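Local atomic coordinates of mitochondrial dynamics protein MID49 (Mus musculus, PDB entry 4WOY), a protein that sits in the mitochondrial outer membrane and recruits the fission mediator dynamin-related protein 1 to the mitochondrial surface, regulating its GTPase activity and promoting fission. Residues Glu94-Ala99 and Val300-Asn305; Leu191-Pro196 and Leu204-Leu209; Ser186-Leu191 and Tyr210-Ala215; Arg230-Leu235 and Leu248-Leu253. The protein carries 1 engineered substitution. All blocks are in the same frame, centred on the assembly; numbering follows the deposited sequence.

Interaction 1: Glu94-Ala99 and Val300-Asn305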
# COMPACT_ATOMS: atom_id res chain seq x y z
N GLU A 94 -4.91 -13.49 -13.76
CA GLU A 94 -4.98 -12.79 -12.51
C GLU A 94 -5.02 -11.30 -12.74
O GLU A 94 -4.00 -10.69 -13.05
CB GLU A 94 -3.76 -13.17 -11.63
CG GLU A 94 -3.74 -12.50 -10.28
CD GLU A 94 -5.09 -12.56 -9.57
OE1 GLU A 94 -5.46 -13.65 -9.06
OE2 GLU A 94 -5.79 -11.53 -9.54
N PRO A 95 -6.22 -10.70 -12.58
CA PRO A 95 -6.34 -9.26 -12.78
C PRO A 95 -5.51 -8.42 -11.77
O PRO A 95 -5.15 -7.30 -12.10
CB PRO A 95 -7.85 -9.02 -12.62
CG PRO A 95 -8.34 -10.19 -11.83
CD PRO A 95 -7.50 -11.34 -12.23
N ARG A 96 -5.16 -8.97 -10.61
CA ARG A 96 -4.34 -8.22 -9.64
C ARG A 96 -2.89 -8.06 -10.08
O ARG A 96 -2.15 -7.28 -9.47
CB ARG A 96 -4.35 -8.90 -8.26
CG ARG A 96 -5.67 -8.88 -7.54
CD ARG A 96 -5.59 -9.76 -6.31
NE ARG A 96 -6.89 -10.30 -5.90
CZ ARG A 96 -7.58 -9.91 -4.82
NH1 ARG A 96 -7.09 -8.98 -4.00
NH2 ARG A 96 -8.75 -10.47 -4.55
N CYS A 97 -2.47 -8.79 -11.11
CA CYS A 97 -1.05 -8.84 -11.49
C CYS A 97 -0.75 -8.39 -12.90
O CYS A 97 -1.63 -8.18 -13.72
CB CYS A 97 -0.49 -10.25 -11.32
SG CYS A 97 -0.61 -10.93 -9.67
N TRP A 98 0.54 -8.26 -13.19
CA TRP A 98 1.01 -7.83 -14.50
C TRP A 98 2.35 -8.52 -14.81
O TRP A 98 3.15 -8.77 -13.89
CB TRP A 98 1.16 -6.30 -14.55
CG TRP A 98 -0.12 -5.55 -14.83
CD1 TRP A 98 -1.22 -5.40 -14.00
CD2 TRP A 98 -0.44 -4.83 -16.02
NE1 TRP A 98 -2.19 -4.65 -14.62
CE2 TRP A 98 -1.73 -4.28 -15.86
CE3 TRP A 98 0.25 -4.61 -17.21
CZ2 TRP A 98 -2.34 -3.52 -16.84
CZ3 TRP A 98 -0.36 -3.83 -18.20
CH2 TRP A 98 -1.64 -3.30 -18.00
N ALA A 99 2.59 -8.83 -16.09
CA ALA A 99 3.89 -9.39 -16.48
C ALA A 99 4.72 -8.31 -17.15
O ALA A 99 4.19 -7.36 -17.73
CB ALA A 99 3.74 -10.59 -17.39
N VAL A 300 -10.69 -6.56 -10.42
CA VAL A 300 -10.24 -7.17 -9.17
C VAL A 300 -11.30 -6.96 -8.07
O VAL A 300 -11.76 -5.85 -7.78
CB VAL A 300 -8.82 -6.67 -8.69
CG1 VAL A 300 -7.79 -6.84 -9.77
CG2 VAL A 300 -8.83 -5.29 -8.26
N ASN A 301 -11.67 -8.08 -7.47
CA ASN A 301 -12.64 -8.11 -6.40
C ASN A 301 -11.89 -8.22 -5.06
O ASN A 301 -11.29 -9.25 -4.75
CB ASN A 301 -13.60 -9.28 -6.61
CG ASN A 301 -14.57 -9.46 -5.47
OD1 ASN A 301 -14.68 -8.60 -4.58
ND2 ASN A 301 -15.29 -10.58 -5.49
N LEU A 302 -11.91 -7.15 -4.28
CA LEU A 302 -11.12 -7.12 -3.05
C LEU A 302 -11.66 -8.07 -1.99
O LEU A 302 -11.02 -8.29 -0.97
CB LEU A 302 -11.02 -5.69 -2.51
CG LEU A 302 -10.06 -4.80 -3.31
CD1 LEU A 302 -9.67 -3.59 -2.51
CD2 LEU A 302 -8.80 -5.56 -3.72
N LEU A 303 -12.85 -8.62 -2.23
CA LEU A 303 -13.43 -9.62 -1.34
C LEU A 303 -13.34 -11.02 -1.89
O LEU A 303 -13.89 -11.95 -1.30
CB LEU A 303 -14.90 -9.31 -1.05
CG LEU A 303 -15.28 -8.07 -0.26
CD1 LEU A 303 -16.78 -8.12 -0.07
CD2 LEU A 303 -14.51 -7.99 1.08
N GLY A 304 -12.67 -11.17 -3.02
CA GLY A 304 -12.62 -12.44 -3.74
C GLY A 304 -11.99 -13.59 -2.99
O GLY A 304 -12.44 -14.73 -3.10
N ASN A 305 -10.94 -13.29 -2.25
CA ASN A 305 -10.21 -14.30 -1.51
C ASN A 305 -10.71 -14.43 -0.07
O ASN A 305 -10.07 -15.06 0.76
CB ASN A 305 -8.71 -13.98 -1.52
CG ASN A 305 -8.39 -12.62 -0.88
OD1 ASN A 305 -9.26 -11.75 -0.77
ND2 ASN A 305 -7.13 -12.45 -0.46

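Interaction 2: Leu191-Pro196 and Leu204-Leu209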
# COMPACT_ATOMS: atom_id res chain seq x y z
N LEU A 191 1.66 1.80 -10.22
CA LEU A 191 2.93 1.07 -10.23
C LEU A 191 2.69 -0.43 -10.31
O LEU A 191 1.58 -0.91 -10.09
CB LEU A 191 3.76 1.38 -8.97
CG LEU A 191 4.19 2.86 -8.81
CD1 LEU A 191 4.81 3.14 -7.43
CD2 LEU A 191 5.14 3.30 -9.94
N LEU A 192 3.76 -1.15 -10.64
CA LEU A 192 3.81 -2.58 -10.42
C LEU A 192 4.84 -2.82 -9.35
O LEU A 192 5.94 -2.25 -9.41
CB LEU A 192 4.19 -3.32 -11.70
CG LEU A 192 3.37 -2.96 -12.94
CD1 LEU A 192 3.92 -3.68 -14.16
CD2 LEU A 192 1.93 -3.25 -12.68
N LEU A 193 4.50 -3.66 -8.37
CA LEU A 193 5.43 -3.97 -7.29
C LEU A 193 5.95 -5.38 -7.41
O LEU A 193 5.21 -6.29 -7.75
CB LEU A 193 4.77 -3.81 -5.93
CG LEU A 193 3.77 -2.70 -5.59
CD1 LEU A 193 2.93 -3.15 -4.43
CD2 LEU A 193 4.51 -1.45 -5.21
N ALA A 194 7.22 -5.56 -7.08
CA ALA A 194 7.74 -6.88 -6.85
C ALA A 194 7.29 -7.33 -5.45
O ALA A 194 8.01 -7.16 -4.47
CB ALA A 194 9.27 -6.87 -6.95
N TRP A 195 6.12 -7.93 -5.35
CA TRP A 195 5.61 -8.29 -4.05
C TRP A 195 5.21 -9.73 -4.10
O TRP A 195 4.86 -10.23 -5.16
CB TRP A 195 4.42 -7.41 -3.63
CG TRP A 195 4.33 -7.11 -2.13
CD1 TRP A 195 3.22 -7.24 -1.34
CD2 TRP A 195 5.39 -6.65 -1.26
NE1 TRP A 195 3.51 -6.86 -0.05
CE2 TRP A 195 4.83 -6.51 0.03
CE3 TRP A 195 6.75 -6.35 -1.45
CZ2 TRP A 195 5.59 -6.07 1.14
CZ3 TRP A 195 7.51 -5.91 -0.35
CH2 TRP A 195 6.92 -5.77 0.93
N PRO A 196 5.34 -10.42 -2.97
CA PRO A 196 4.92 -11.81 -3.01
C PRO A 196 3.43 -11.94 -3.05
O PRO A 196 2.64 -11.16 -2.51
CB PRO A 196 5.47 -12.38 -1.71
CG PRO A 196 5.46 -11.23 -0.79
CD PRO A 196 5.87 -10.07 -1.64
N LEU A 204 5.04 -12.89 -11.79
CA LEU A 204 4.25 -11.69 -12.03
C LEU A 204 4.44 -10.60 -10.97
O LEU A 204 4.76 -10.89 -9.81
CB LEU A 204 2.76 -12.04 -12.14
CG LEU A 204 2.44 -13.02 -13.28
CD1 LEU A 204 0.97 -13.32 -13.33
CD2 LEU A 204 2.91 -12.50 -14.62
N TRP A 205 4.26 -9.36 -11.39
CA TRP A 205 4.30 -8.17 -10.54
C TRP A 205 2.91 -7.86 -10.00
O TRP A 205 1.91 -8.25 -10.61
CB TRP A 205 4.85 -6.98 -11.33
CG TRP A 205 6.25 -7.20 -11.71
CD1 TRP A 205 6.74 -8.17 -12.54
CD2 TRP A 205 7.38 -6.48 -11.23
NE1 TRP A 205 8.11 -8.10 -12.60
CE2 TRP A 205 8.53 -7.06 -11.81
CE3 TRP A 205 7.54 -5.38 -10.37
CZ2 TRP A 205 9.80 -6.59 -11.56
CZ3 TRP A 205 8.80 -4.92 -10.12
CH2 TRP A 205 9.92 -5.52 -10.72
N LEU A 206 2.83 -7.18 -8.86
CA LEU A 206 1.55 -6.83 -8.30
C LEU A 206 1.18 -5.38 -8.67
O LEU A 206 1.99 -4.44 -8.57
CB LEU A 206 1.59 -7.02 -6.79
CG LEU A 206 0.30 -6.86 -6.01
CD1 LEU A 206 -0.55 -8.09 -6.25
CD2 LEU A 206 0.62 -6.70 -4.56
N GLN A 207 -0.05 -5.17 -9.12
CA GLN A 207 -0.47 -3.82 -9.45
C GLN A 207 -0.65 -3.02 -8.18
O GLN A 207 -1.29 -3.47 -7.23
CB GLN A 207 -1.77 -3.82 -10.24
CG GLN A 207 -2.25 -2.42 -10.56
CD GLN A 207 -3.60 -2.41 -11.26
OE1 GLN A 207 -4.59 -2.95 -10.75
NE2 GLN A 207 -3.64 -1.82 -12.45
N ASP A 208 -0.12 -1.81 -8.19
CA ASP A 208 -0.29 -0.91 -7.07
C ASP A 208 -1.04 0.33 -7.52
O ASP A 208 -0.50 1.16 -8.25
CB ASP A 208 1.06 -0.53 -6.50
CG ASP A 208 0.94 0.54 -5.42
OD1 ASP A 208 -0.02 0.45 -4.63
OD2 ASP A 208 1.79 1.46 -5.39
N LEU A 209 -2.30 0.45 -7.09
CA LEU A 209 -3.13 1.61 -7.45
C LEU A 209 -3.06 2.73 -6.41
O LEU A 209 -3.73 3.76 -6.57
CB LEU A 209 -4.58 1.19 -7.66
CG LEU A 209 -4.80 0.26 -8.86
CD1 LEU A 209 -6.27 -0.16 -9.04
CD2 LEU A 209 -4.23 0.88 -10.15

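Interaction 3: Ser186-Leu191 and Tyr210-Ala215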
# COMPACT_ATOMS: atom_id res chain seq x y z
N SER A 186 1.67 5.11 -18.54
CA SER A 186 2.30 6.33 -19.01
C SER A 186 1.54 7.59 -18.58
O SER A 186 2.12 8.67 -18.41
CB SER A 186 2.45 6.28 -20.53
OG SER A 186 3.36 7.27 -20.97
N THR A 187 0.24 7.45 -18.39
CA THR A 187 -0.65 8.58 -18.16
C THR A 187 -0.91 8.93 -16.68
O THR A 187 -1.34 10.05 -16.38
CB THR A 187 -1.98 8.33 -18.86
OG1 THR A 187 -2.74 7.38 -18.10
CG2 THR A 187 -1.72 7.75 -20.24
N ASP A 188 -0.72 7.97 -15.78
CA ASP A 188 -0.78 8.25 -14.35
C ASP A 188 0.37 7.58 -13.59
O ASP A 188 1.32 7.05 -14.18
CB ASP A 188 -2.16 7.84 -13.74
CG ASP A 188 -2.41 6.32 -13.69
OD1 ASP A 188 -1.46 5.51 -13.50
OD2 ASP A 188 -3.59 5.91 -13.77
N ASP A 189 0.29 7.64 -12.27
CA ASP A 189 1.38 7.18 -11.43
C ASP A 189 1.17 5.80 -10.81
O ASP A 189 1.81 5.49 -9.81
CB ASP A 189 1.64 8.22 -10.34
CG ASP A 189 2.26 9.49 -10.90
OD1 ASP A 189 3.23 9.39 -11.69
OD2 ASP A 189 1.74 10.58 -10.60
N ARG A 190 0.31 4.97 -11.39
CA ARG A 190 0.14 3.60 -10.89
C ARG A 190 1.46 2.82 -11.04
O ARG A 190 2.30 3.16 -11.87
CB ARG A 190 -1.00 2.89 -11.61
CG ARG A 190 -0.71 2.60 -13.06
CD ARG A 190 -1.92 2.01 -13.73
NE ARG A 190 -3.04 2.93 -13.69
CZ ARG A 190 -4.30 2.55 -13.78
NH1 ARG A 190 -4.59 1.26 -13.90
NH2 ARG A 190 -5.28 3.45 -13.72
N LEU A 191 1.66 1.80 -10.22
CA LEU A 191 2.93 1.07 -10.23
C LEU A 191 2.69 -0.43 -10.31
O LEU A 191 1.58 -0.91 -10.09
CB LEU A 191 3.76 1.38 -8.97
CG LEU A 191 4.19 2.86 -8.81
CD1 LEU A 191 4.81 3.14 -7.43
CD2 LEU A 191 5.14 3.30 -9.94
N TYR A 210 -2.26 2.55 -5.37
CA TYR A 210 -2.23 3.50 -4.27
C TYR A 210 -1.96 4.97 -4.74
O TYR A 210 -2.69 5.87 -4.35
CB TYR A 210 -1.21 3.06 -3.20
CG TYR A 210 -0.99 4.11 -2.13
CD1 TYR A 210 -1.80 4.13 -0.98
CD2 TYR A 210 -0.01 5.08 -2.27
CE1 TYR A 210 -1.62 5.09 -0.01
CE2 TYR A 210 0.17 6.04 -1.31
CZ TYR A 210 -0.63 6.04 -0.17
OH TYR A 210 -0.44 7.02 0.77
N PRO A 211 -0.93 5.21 -5.58
CA PRO A 211 -0.67 6.60 -6.01
C PRO A 211 -1.83 7.24 -6.78
O PRO A 211 -2.08 8.44 -6.65
CB PRO A 211 0.56 6.48 -6.91
CG PRO A 211 1.23 5.22 -6.46
CD PRO A 211 0.09 4.29 -6.13
N VAL A 212 -2.52 6.45 -7.59
CA VAL A 212 -3.66 6.95 -8.36
C VAL A 212 -4.83 7.29 -7.45
O VAL A 212 -5.47 8.32 -7.62
CB VAL A 212 -4.12 5.92 -9.40
CG1 VAL A 212 -5.33 6.44 -10.15
CG2 VAL A 212 -2.99 5.58 -10.36
N GLU A 213 -5.09 6.39 -6.50
CA GLU A 213 -6.18 6.53 -5.54
C GLU A 213 -6.01 7.75 -4.64
O GLU A 213 -6.95 8.50 -4.42
CB GLU A 213 -6.32 5.26 -4.68
CG GLU A 213 -6.71 4.03 -5.48
CD GLU A 213 -6.53 2.72 -4.71
OE1 GLU A 213 -5.72 2.67 -3.77
OE2 GLU A 213 -7.18 1.73 -5.09
N THR A 214 -4.81 7.94 -4.11
CA THR A 214 -4.63 9.06 -3.20
C THR A 214 -4.62 10.38 -3.97
O THR A 214 -5.04 11.40 -3.44
CB THR A 214 -3.37 8.94 -2.32
OG1 THR A 214 -2.20 9.25 -3.08
CG2 THR A 214 -3.25 7.53 -1.75
N ALA A 215 -4.16 10.38 -5.22
CA ALA A 215 -4.24 11.60 -6.03
C ALA A 215 -5.69 11.98 -6.29
O ALA A 215 -6.04 13.17 -6.27
CB ALA A 215 -3.50 11.43 -7.34

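Interaction 4: Arg230-Leu235 and Leu248-Leu253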
# COMPACT_ATOMS: atom_id res chain seq x y z
N ARG A 230 -10.19 12.13 5.24
CA ARG A 230 -10.38 12.06 6.67
C ARG A 230 -11.26 10.84 7.03
O ARG A 230 -10.99 10.12 8.00
CB ARG A 230 -10.99 13.38 7.16
CG ARG A 230 -11.35 13.41 8.60
CD ARG A 230 -11.25 14.83 9.14
NE ARG A 230 -12.07 14.97 10.33
CZ ARG A 230 -12.68 16.08 10.67
NH1 ARG A 230 -12.55 17.17 9.92
NH2 ARG A 230 -13.42 16.11 11.77
N LEU A 231 -12.29 10.59 6.22
CA LEU A 231 -13.17 9.43 6.41
C LEU A 231 -12.44 8.11 6.19
O LEU A 231 -12.70 7.12 6.87
CB LEU A 231 -14.40 9.52 5.48
CG LEU A 231 -15.28 8.26 5.53
CD1 LEU A 231 -15.92 8.09 6.89
CD2 LEU A 231 -16.36 8.25 4.44
N LEU A 232 -11.54 8.08 5.21
CA LEU A 232 -10.80 6.85 4.97
C LEU A 232 -9.97 6.49 6.23
O LEU A 232 -9.91 5.32 6.63
CB LEU A 232 -9.92 6.96 3.71
CG LEU A 232 -8.89 5.85 3.46
CD1 LEU A 232 -9.55 4.47 3.34
CD2 LEU A 232 -8.10 6.20 2.22
N LEU A 233 -9.37 7.50 6.85
CA LEU A 233 -8.55 7.28 8.06
C LEU A 233 -9.39 6.78 9.24
O LEU A 233 -8.95 5.91 9.98
CB LEU A 233 -7.80 8.55 8.44
CG LEU A 233 -6.57 8.72 7.56
CD1 LEU A 233 -5.98 10.13 7.68
CD2 LEU A 233 -5.54 7.66 7.91
N LEU A 234 -10.59 7.33 9.38
CA LEU A 234 -11.56 6.84 10.36
C LEU A 234 -11.90 5.37 10.17
O LEU A 234 -11.86 4.57 11.12
CB LEU A 234 -12.86 7.64 10.27
CG LEU A 234 -12.91 8.83 11.19
CD1 LEU A 234 -14.13 9.63 10.85
CD2 LEU A 234 -12.92 8.35 12.64
N LEU A 235 -12.27 5.02 8.94
CA LEU A 235 -12.70 3.67 8.66
C LEU A 235 -11.58 2.72 8.99
O LEU A 235 -11.82 1.64 9.54
CB LEU A 235 -13.12 3.50 7.20
CG LEU A 235 -14.39 4.24 6.82
CD1 LEU A 235 -14.52 4.34 5.30
CD2 LEU A 235 -15.58 3.57 7.45
N LEU A 248 -10.30 -5.99 6.60
CA LEU A 248 -10.71 -4.81 5.86
C LEU A 248 -9.63 -3.79 6.05
O LEU A 248 -9.55 -3.17 7.12
CB LEU A 248 -12.04 -4.27 6.36
CG LEU A 248 -13.20 -5.22 6.08
CD1 LEU A 248 -14.52 -4.63 6.55
CD2 LEU A 248 -13.22 -5.57 4.58
N GLY A 249 -8.76 -3.65 5.06
CA GLY A 249 -7.61 -2.78 5.20
C GLY A 249 -7.70 -1.53 4.36
O GLY A 249 -8.73 -1.23 3.78
N TRP A 250 -6.59 -0.83 4.25
CA TRP A 250 -6.55 0.44 3.55
C TRP A 250 -7.13 0.36 2.13
O TRP A 250 -7.95 1.18 1.74
CB TRP A 250 -5.11 0.91 3.47
CG TRP A 250 -4.97 2.18 2.77
CD1 TRP A 250 -4.91 2.37 1.41
CD2 TRP A 250 -4.81 3.47 3.36
NE1 TRP A 250 -4.76 3.70 1.13
CE2 TRP A 250 -4.70 4.40 2.30
CE3 TRP A 250 -4.76 3.93 4.67
CZ2 TRP A 250 -4.53 5.76 2.53
CZ3 TRP A 250 -4.61 5.29 4.90
CH2 TRP A 250 -4.49 6.19 3.83
N SER A 251 -6.71 -0.64 1.37
CA SER A 251 -7.14 -0.75 -0.03
C SER A 251 -8.63 -1.03 -0.16
O SER A 251 -9.28 -0.51 -1.07
CB SER A 251 -6.35 -1.84 -0.74
OG SER A 251 -6.65 -3.09 -0.17
N HIS A 252 -9.17 -1.85 0.74
CA HIS A 252 -10.59 -2.16 0.75
C HIS A 252 -11.44 -0.93 0.97
O HIS A 252 -12.42 -0.68 0.23
CB HIS A 252 -10.92 -3.15 1.86
CG HIS A 252 -10.22 -4.45 1.72
ND1 HIS A 252 -8.94 -4.66 2.18
CD2 HIS A 252 -10.62 -5.62 1.17
CE1 HIS A 252 -8.58 -5.90 1.91
NE2 HIS A 252 -9.58 -6.51 1.30
N LEU A 253 -11.08 -0.19 2.02
CA LEU A 253 -11.89 0.94 2.47
C LEU A 253 -11.70 2.12 1.52
O LEU A 253 -12.58 2.98 1.40
CB LEU A 253 -11.53 1.30 3.92
CG LEU A 253 -11.73 0.13 4.91
CD1 LEU A 253 -10.91 0.31 6.18
CD2 LEU A 253 -13.21 -0.05 5.24

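Interaction 1: Glu94-Ala99 and Val300-Asn305
The flat guanidinium of R96 meets the turn N301-G304 with NH2 leading: the backbone N of G304 lies at its edge, near the plane, while N301 O, CD2 of L302 and OD1 of N305 approach obliquely. NH2 comes within 2.8 Å of N301 O, but the angle is too poor for a hydrogen bond. OE2 of E94 lies in the guanidinium plane, at its edge, where it forms a long salt bridge, 4.0 Å, with R96 NE. The same OE2 uses its anti lone pair to take the backbone N-H of R96 at 2.8 Å, which ties the E94 carboxylate to the base of the arginine inside a type I turn. From CG to NE the arginine is extended, and this length carries its head to the second segment. The contact thus joins the nucleotidyltransferase-type domain, at the start of strand 97-102, to the Mab-21 HhH/H2TH-like part of the cytoplasmic region. Nearer the backbone the meeting is apolar. CG1 of V300, anti to the carbonyl carbon (chi1 -53°), wedges between P95 and R96, 3.6 Å from P95 CB and 3.7 Å from R96 CG. P95 and V300 run alongside one another, heading opposite ways. On the far segment N301 shapes the receiving turn: its OD1 takes the N-H of L303, at 3.0 Å, from above the carbonyl plane, an Asx turn, and also accepts from L292 N, while ND2 donates to A290 O. G304 N closes the type I turn onto N301 O at 2.9 Å.

Interaction 2: Leu191-Pro196 and Leu204-Leu209
L193 and D208 meet through different first torsions: L193 CG stands anti to its carbonyl carbon, D208 CG anti to the backbone N (chi1 174°), which lays the leucine obliquely over the aspartate's CB, L193 CG to D208 CB 3.6 Å. W205 CG stands anti to its carbonyl carbon, beside the backbone N (chi1 -66°), which lays the six-membered ring against A194. The methyl A194 CB sits over that ring face, 4.2 Å from the W205 six-ring centroid, a CH-pi contact. L192 O lies at the edge of the same ring. These groups ride on an antiparallel hairpin of strands 191-193 and 205-208, part of the mixed sheet of the nucleotidyltransferase-type domain. L191-D208 and L193-L206 are hydrogen-bonded pairs, each with two bonds; L193 N to L206 O measures 2.6 Å. L192-Q207 between them is a non-hydrogen-bonded pair, its side chains on the face away from L193 and D208. CD2 of L206 reaches the turn, 4.0 Å from W195 CB. Around A194 the chain makes an inverse gamma turn. The polar ends are held elsewhere: W205 NE1 donates to L124 O, and Q207 OE1 accepts from N297. D208 thus packs its CB on L193, while its carboxylate, with OD2 4.0 Å from L191 CD1, is anchored by R70 (salt bridge) and Y210 N (cap), which probably limit its rotation at the helix start.

Interaction 3: Ser186-Leu191 and Tyr210-Ala215
V212 and D188 form the heart of the nonpolar contact. The methyl CG2 of V212 lies over one face of the D188 carboxylate, 3.5 Å from D188 CG and equally near both oxygens, the two side chains crossing at about a right angle. The same methyl rests 3.6 Å from R190 CB. Beside it, P211 presses CB against the backbone carbonyl of D189, 3.3 Å from D189 O, and its CG faces the more distant L191 CD1. The V212 and P211 contacts join the loop after strand 173-182 to the first turn of helix 210-224, at the surface of the nucleotidyltransferase-type domain. Ionic bonding runs within the loop. R190, bent at chi3 (61°), folds its head back and grips D188 side-on with NE and NH2, both D188 oxygens lying close to the guanidinium plane. R190 NE to D188 OD1 and R190 NH2 to D188 OD2 both measure 3.0 Å, NE also donates to OD2, and the oxygens offer their syn lone pairs. A further bond, from the backbone N of R190 to D188 OD1 at 2.8 Å, makes an Asx turn; it arrives above the carboxylate plane, on the V212 side. OD1 thus takes NE and the backbone N, and OD2 takes NE and NH2, so the carboxylate is held against rotation, and pairing with R190 probably offsets its charge enough for a valine methyl to settle on its face.

Interaction 4: Arg230-Leu235 and Leu248-Leu253
L232 is a bump seated in the groove between W250 and L253, residues one turn apart on the opposing helix, and its fork spreads toward both. CD2 takes the W250 side, resting over one face of the indole, 3.6 Å from W250 CZ2 and offset toward the rim. Measured to the W250 six-ring centroid, L232 CD2 is 4.0 Å away and 25° off the normal, a CH-pi contact. CD1 takes the other side and nestles against the L253 backbone and CB, 3.8 Å from L253 CB. With CG anti to the backbone N (chi1 169°), the leucine leans across toward helix 250-261 and can serve both partners at once. Next to it, L233 touches the indole at its edge, CD2 to W250 CZ3 3.9 Å, so consecutive leucines meet two different aspects of one ring. L253 is the bump in the other direction: its CD1 lodges beside L235, 3.7 Å from L235 O and 4.0 Å from L235 CB. The two helices, 228-241 and 250-261, follow each other in the chain, and G249 stands at the N-cap of the second, within the Mab-21 HhH/H2TH-like part. The packing continues: Y210, at the start of helix 210-224, meets the W250 ring with planes at about 45°, and L253 reaches helix 272-288 through L283. Leucine methyls and an indole carry the meeting, which therefore depends on close fit and dispersion, with no cross-helix hydrogen bond to set the register.

Overall arrangement
Interaction 4 is the buried contact, made of leucine and indole packing between helices. Interactions 1 and 2 are partly buried, and interaction 3 lies at the surface, where an ion pair shapes the loop. Interactions 1 and 2 work on one sheet: W98 O receives W205 N and R96 O receives Q207 N, making strands 97-102 and 205-208 neighbours. Interactions 2 and 3 share L191, and helix 210-224 follows strand 205-208. Helix 250-261 ties the contacts together: H252 and S251 of interaction 4 touch L302 of interaction 1, and W250 touches Y210 of interaction 3. Backbone bonding dominates interaction 2 alone; in the other three at least one side chain carries each meeting.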